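Local coordinates for protein proline iminopeptidase (Streptomyces halstedii, PDB 3WMR) that is an alpha/beta-hydrolase-fold amidohydrolase that acts on polyketide substrates and, as an S33-family member, probably releases N-terminal proline from peptides, at residues N84-W98 and E219-N231. Numbering follows the deposited sequence.
Sequences NGGSTHLPEKGEDFW and EIYNDPTVYTTMN
The carbonyl of E219, in the last turn of helix 211-222, receives a weak hydrogen bond from N84 ND2, which also bonds to G57 O. E219 OE1 lies 3.5 Å from G85 CA, against the type II' turn N84-S87. Just beyond the helix, D223 reaches H89. Its CG stands anti to the backbone N (chi1 -166°), placing OD2 2.8 Å from H89 ND1; the bond uses the anti lone pair of OD2, with ring and carboxylate nearly coplanar. H89 NE2 donates to G85 O, which fixes the ring at both nitrogens, and a water joins D223 OD2 to L90 N. The other oxygen, OD1, accepts from T225 N in an Asx turn and from T225 OG1 on its syn side, at the start of helix 225-230. T225 CG2 meets the indole obliquely, 3.7 Å from W98 NE1, which donates to K93 O. The next residue, V226, sets CG2 over the six-membered ring of W98, a CH-pi contact 8° off the ring normal, while F97 covers the opposite face. One turn beyond T225, T229 lays CG2 3.8 Å from E95 CA, and a water bridges T229 O to E95 OE2. M230 SD packs alongside W98 CB at 3.8 Å. The contact joins the loop between strand 76-80 and helix 100-113 of the alpha/beta hydrolase fold to both helices, with the I220 side chain about 9 Å from that of S126, the predicted nucleophile. Polar links gather at D223 and apolar contacts round W98; the two acceptors of H89, one a carboxylate, would probably favour the doubly protonated, cationic imidazole.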
loop_
_atom_site.group_PDB
_atom_site.type_symbol
_atom_site.label_atom_id
_atom_site.label_comp_id
_atom_site.label_asym_id
_atom_site.label_seq_id
_atom_site.Cartn_x
_atom_site.Cartn_y
_atom_site.Cartn_z
ATOM N N ASN A 84 14.033 1.372 1.399
ATOM C CA ASN A 84 13.797 0.797 2.730
ATOM C C ASN A 84 13.790 -0.728 2.751
ATOM O O ASN A 84 13.824 -1.375 1.708
ATOM C CB ASN A 84 12.487 1.336 3.334
ATOM C CG ASN A 84 12.582 1.555 4.838
ATOM O OD1 ASN A 84 13.650 1.409 5.429
ATOM N ND2 ASN A 84 11.469 1.911 5.457
ATOM N N GLY A 85 13.762 -1.296 3.954
ATOM C CA GLY A 85 13.786 -2.741 4.121
ATOM C C GLY A 85 15.054 -3.361 3.553
ATOM O O GLY A 85 16.153 -2.820 3.723
ATOM N N GLY A 86 14.893 -4.482 2.853
ATOM C CA GLY A 86 16.021 -5.251 2.345
ATOM C C GLY A 86 16.640 -4.680 1.089
ATOM O O GLY A 86 17.663 -5.180 0.629
ATOM N N SER A 87 16.024 -3.645 0.519
ATOM C CA SER A 87 16.545 -3.009 -0.692
ATOM C C SER A 87 17.608 -1.975 -0.333
ATOM O O SER A 87 17.849 -1.722 0.838
ATOM C CB SER A 87 15.397 -2.383 -1.483
ATOM O OG SER A 87 14.423 -3.381 -1.782
ATOM N N THR A 88 18.249 -1.390 -1.343
ATOM C CA THR A 88 19.287 -0.385 -1.114
ATOM C C THR A 88 18.694 0.840 -0.399
ATOM O O THR A 88 17.676 1.386 -0.829
ATOM C CB THR A 88 19.954 0.064 -2.440
ATOM O OG1 THR A 88 20.326 -1.085 -3.212
ATOM C CG2 THR A 88 21.202 0.915 -2.181
ATOM N N HIS A 89 19.327 1.243 0.701
ATOM C CA HIS A 89 18.991 2.487 1.393
ATOM C C HIS A 89 19.801 3.615 0.792
ATOM O O HIS A 89 20.979 3.445 0.509
ATOM C CB HIS A 89 19.279 2.367 2.883
ATOM C CG HIS A 89 18.407 1.371 3.570
ATOM N ND1 HIS A 89 17.505 1.721 4.549
ATOM C CD2 HIS A 89 18.268 0.038 3.389
ATOM C CE1 HIS A 89 16.857 0.643 4.952
ATOM N NE2 HIS A 89 17.305 -0.392 4.265
ATOM N N LEU A 90 19.154 4.753 0.568
ATOM C CA LEU A 90 19.813 5.927 0.017
ATOM C C LEU A 90 19.458 7.150 0.867
ATOM O O LEU A 90 18.770 8.058 0.396
ATOM C CB LEU A 90 19.395 6.149 -1.439
ATOM C CG LEU A 90 19.623 5.006 -2.434
ATOM C CD1 LEU A 90 18.653 3.855 -2.218
ATOM C CD2 LEU A 90 19.493 5.517 -3.864
ATOM N N PRO A 91 19.939 7.185 2.126
ATOM C CA PRO A 91 19.605 8.287 3.039
ATOM C C PRO A 91 19.909 9.676 2.480
ATOM O O PRO A 91 19.213 10.624 2.819
ATOM C CB PRO A 91 20.482 8.015 4.267
ATOM C CG PRO A 91 20.812 6.569 4.206
ATOM C CD PRO A 91 20.865 6.219 2.746
ATOM N N GLU A 92 20.934 9.792 1.637
ATOM C CA GLU A 92 21.363 11.095 1.128
ATOM C C GLU A 92 20.793 11.427 -0.265
ATOM O O GLU A 92 21.262 12.354 -0.926
ATOM C CB GLU A 92 22.900 11.209 1.164
ATOM C CG GLU A 92 23.435 11.717 2.509
ATOM C CD GLU A 92 24.935 12.008 2.522
ATOM O OE1 GLU A 92 25.578 12.048 1.446
ATOM O OE2 GLU A 92 25.479 12.210 3.632
ATOM N N LYS A 93 19.779 10.682 -0.705
ATOM C CA LYS A 93 19.001 11.087 -1.874
ATOM C C LYS A 93 17.798 11.900 -1.405
ATOM O O LYS A 93 17.155 11.555 -0.411
ATOM C CB LYS A 93 18.548 9.874 -2.692
ATOM C CG LYS A 93 19.669 9.188 -3.459
ATOM C CD LYS A 93 20.158 10.036 -4.633
ATOM C CE LYS A 93 21.069 9.255 -5.567
ATOM N NZ LYS A 93 22.418 9.044 -4.974
ATOM N N GLY A 94 17.499 12.971 -2.138
ATOM C CA GLY A 94 16.464 13.925 -1.753
ATOM C C GLY A 94 15.219 13.903 -2.621
ATOM O O GLY A 94 14.991 12.969 -3.388
ATOM N N GLU A 95 14.433 14.966 -2.498
ATOM C CA GLU A 95 13.088 15.048 -3.069
ATOM C C GLU A 95 12.992 14.713 -4.551
ATOM O O GLU A 95 12.057 14.025 -4.965
ATOM C CB GLU A 95 12.510 16.450 -2.852
ATOM C CG GLU A 95 12.265 16.829 -1.398
ATOM C CD GLU A 95 11.415 18.076 -1.272
ATOM O OE1 GLU A 95 11.482 18.937 -2.171
ATOM O OE2 GLU A 95 10.669 18.191 -0.283
ATOM N N ASP A 96 13.934 15.207 -5.356
ATOM C CA ASP A 96 13.828 15.020 -6.806
ATOM C C ASP A 96 14.273 13.629 -7.285
ATOM O O ASP A 96 14.080 13.294 -8.457
ATOM C CB ASP A 96 14.539 16.150 -7.588
ATOM C CG ASP A 96 16.009 16.300 -7.236
ATOM O OD1 ASP A 96 16.614 15.361 -6.680
ATOM O OD2 ASP A 96 16.569 17.373 -7.536
ATOM N N PHE A 97 14.854 12.832 -6.384
ATOM C CA PHE A 97 15.198 11.434 -6.668
ATOM C C PHE A 97 14.037 10.471 -6.401
ATOM O O PHE A 97 13.920 9.449 -7.074
ATOM C CB PHE A 97 16.398 10.990 -5.831
ATOM C CG PHE A 97 16.808 9.560 -6.060
ATOM C CD1 PHE A 97 16.390 8.555 -5.190
ATOM C CD2 PHE A 97 17.607 9.211 -7.145
ATOM C CE1 PHE A 97 16.759 7.236 -5.400
ATOM C CE2 PHE A 97 17.985 7.896 -7.356
ATOM C CZ PHE A 97 17.561 6.907 -6.480
ATOM N N TRP A 98 13.206 10.788 -5.410
ATOM C CA TRP A 98 12.131 9.896 -4.996
ATOM C C TRP A 98 10.858 10.221 -5.764
ATOM O O TRP A 98 10.040 11.043 -5.339
ATOM C CB TRP A 98 11.911 9.987 -3.483
ATOM C CG TRP A 98 13.123 9.566 -2.705
ATOM C CD1 TRP A 98 13.921 10.364 -1.927
ATOM C CD2 TRP A 98 13.698 8.256 -2.651
ATOM N NE1 TRP A 98 14.946 9.626 -1.385
ATOM C CE2 TRP A 98 14.831 8.329 -1.809
ATOM C CE3 TRP A 98 13.360 7.025 -3.218
ATOM C CZ2 TRP A 98 15.626 7.215 -1.523
ATOM C CZ3 TRP A 98 14.156 5.918 -2.934
ATOM C CH2 TRP A 98 15.272 6.022 -2.097
ATOM N N GLU A 219 10.582 -0.319 10.698
ATOM C CA GLU A 219 11.433 -0.134 9.519
ATOM C C GLU A 219 11.358 1.311 9.030
ATOM O O GLU A 219 12.355 1.874 8.554
ATOM C CB GLU A 219 11.047 -1.092 8.396
ATOM C CG GLU A 219 11.357 -2.556 8.672
ATOM C CD GLU A 219 12.811 -2.932 8.410
ATOM O OE1 GLU A 219 13.491 -2.293 7.577
ATOM O OE2 GLU A 219 13.283 -3.896 9.039
ATOM N N ILE A 220 10.179 1.910 9.155
ATOM C CA ILE A 220 9.986 3.316 8.795
ATOM C C ILE A 220 10.757 4.235 9.758
ATOM O O ILE A 220 11.459 5.171 9.336
ATOM C CB ILE A 220 8.488 3.671 8.760
ATOM C CG1 ILE A 220 7.778 2.849 7.665
ATOM C CG2 ILE A 220 8.299 5.155 8.487
ATOM C CD1 ILE A 220 6.270 2.961 7.653
ATOM N N TYR A 221 10.639 3.965 11.054
ATOM C CA TYR A 221 11.416 4.715 12.039
ATOM C C TYR A 221 12.911 4.672 11.755
ATOM O O TYR A 221 13.597 5.675 11.891
ATOM C CB TYR A 221 11.183 4.189 13.451
ATOM C CG TYR A 221 12.126 4.828 14.455
ATOM C CD1 TYR A 221 11.887 6.106 14.951
ATOM C CD2 TYR A 221 13.277 4.167 14.875
ATOM C CE1 TYR A 221 12.762 6.699 15.859
ATOM C CE2 TYR A 221 14.153 4.753 15.774
ATOM C CZ TYR A 221 13.891 6.017 16.267
ATOM O OH TYR A 221 14.772 6.606 17.174
ATOM N N ASN A 222 13.420 3.502 11.389
ATOM C CA ASN A 222 14.867 3.333 11.284
ATOM C C ASN A 222 15.447 3.934 10.016
ATOM O O ASN A 222 16.589 4.364 10.028
ATOM C CB ASN A 222 15.269 1.871 11.460
ATOM C CG ASN A 222 15.292 1.448 12.930
ATOM O OD1 ASN A 222 16.032 2.021 13.757
ATOM N ND2 ASN A 222 14.483 0.443 13.268
ATOM N N ASP A 223 14.673 3.975 8.926
ATOM C CA ASP A 223 15.040 4.828 7.784
ATOM C C ASP A 223 13.806 5.523 7.209
ATOM O O ASP A 223 13.131 4.985 6.334
ATOM C CB ASP A 223 15.788 4.055 6.700
ATOM C CG ASP A 223 16.460 4.977 5.686
ATOM O OD1 ASP A 223 16.134 6.194 5.652
ATOM O OD2 ASP A 223 17.309 4.484 4.907
ATOM N N PRO A 224 13.514 6.732 7.704
ATOM C CA PRO A 224 12.288 7.400 7.318
ATOM C C PRO A 224 12.444 8.233 6.040
ATOM O O PRO A 224 11.534 8.975 5.697
ATOM C CB PRO A 224 12.005 8.293 8.528
ATOM C CG PRO A 224 13.359 8.664 9.033
ATOM C CD PRO A 224 14.298 7.544 8.655
ATOM N N THR A 225 13.572 8.093 5.349
ATOM C CA THR A 225 13.892 8.921 4.183
ATOM C C THR A 225 12.715 8.999 3.215
ATOM O O THR A 225 12.199 10.083 2.947
ATOM C CB THR A 225 15.130 8.383 3.434
ATOM O OG1 THR A 225 16.254 8.349 4.325
ATOM C CG2 THR A 225 15.476 9.256 2.234
ATOM N N VAL A 226 12.265 7.834 2.750
ATOM C CA VAL A 226 11.275 7.754 1.660
ATOM C C VAL A 226 9.897 8.226 2.114
ATOM O O VAL A 226 9.297 9.099 1.490
ATOM C CB VAL A 226 11.187 6.320 1.086
ATOM C CG1 VAL A 226 10.163 6.233 -0.047
ATOM C CG2 VAL A 226 12.549 5.849 0.589
ATOM N N TYR A 227 9.411 7.650 3.208
ATOM C CA TYR A 227 8.094 7.982 3.767
ATOM C C TYR A 227 7.952 9.470 4.105
ATOM O O TYR A 227 6.936 10.081 3.774
ATOM C CB TYR A 227 7.825 7.118 5.015
ATOM C CG TYR A 227 6.416 7.161 5.567
ATOM C CD1 TYR A 227 5.414 6.344 5.051
ATOM C CD2 TYR A 227 6.094 7.963 6.658
ATOM C CE1 TYR A 227 4.131 6.358 5.578
ATOM C CE2 TYR A 227 4.809 7.982 7.181
ATOM C CZ TYR A 227 3.835 7.181 6.634
ATOM O OH TYR A 227 2.566 7.196 7.144
ATOM N N THR A 228 8.960 10.045 4.774
ATOM C CA THR A 228 8.897 11.454 5.171
ATOM C C THR A 228 9.060 12.369 3.945
ATOM O O THR A 228 8.409 13.404 3.869
ATOM C CB THR A 228 9.890 11.816 6.309
ATOM O OG1 THR A 228 11.248 11.625 5.885
ATOM C CG2 THR A 228 9.611 10.969 7.592
ATOM N N THR A 229 9.871 11.959 2.968
ATOM C CA THR A 229 10.010 12.728 1.733
ATOM C C THR A 229 8.718 12.762 0.932
ATOM O O THR A 229 8.213 13.836 0.610
ATOM C CB THR A 229 11.142 12.191 0.840
ATOM O OG1 THR A 229 12.374 12.262 1.554
ATOM C CG2 THR A 229 11.268 13.029 -0.443
ATOM N N MET A 230 8.154 11.587 0.651
ATOM C CA MET A 230 7.040 11.502 -0.292
ATOM C C MET A 230 5.675 11.670 0.364
ATOM O O MET A 230 4.779 12.275 -0.223
ATOM C CB MET A 230 7.112 10.190 -1.076
ATOM C CG MET A 230 8.436 9.999 -1.813
ATOM S SD MET A 230 8.426 8.651 -3.015
ATOM C CE MET A 230 7.461 9.396 -4.341
ATOM N N ASN A 231 5.518 11.153 1.586
ATOM C CA ASN A 231 4.238 11.200 2.281
ATOM C C ASN A 231 4.131 12.263 3.383
ATOM O O ASN A 231 3.298 13.158 3.295
ATOM C CB ASN A 231 3.886 9.818 2.862
ATOM C CG ASN A 231 2.623 9.846 3.704
ATOM O OD1 ASN A 231 2.666 10.003 4.945
ATOM N ND2 ASN A 231 1.500 9.737 3.050
HETATM O O HOH W 1 17.006 5.299 2.046
HETATM O O HOH W 2 8.932 16.387 1.220
#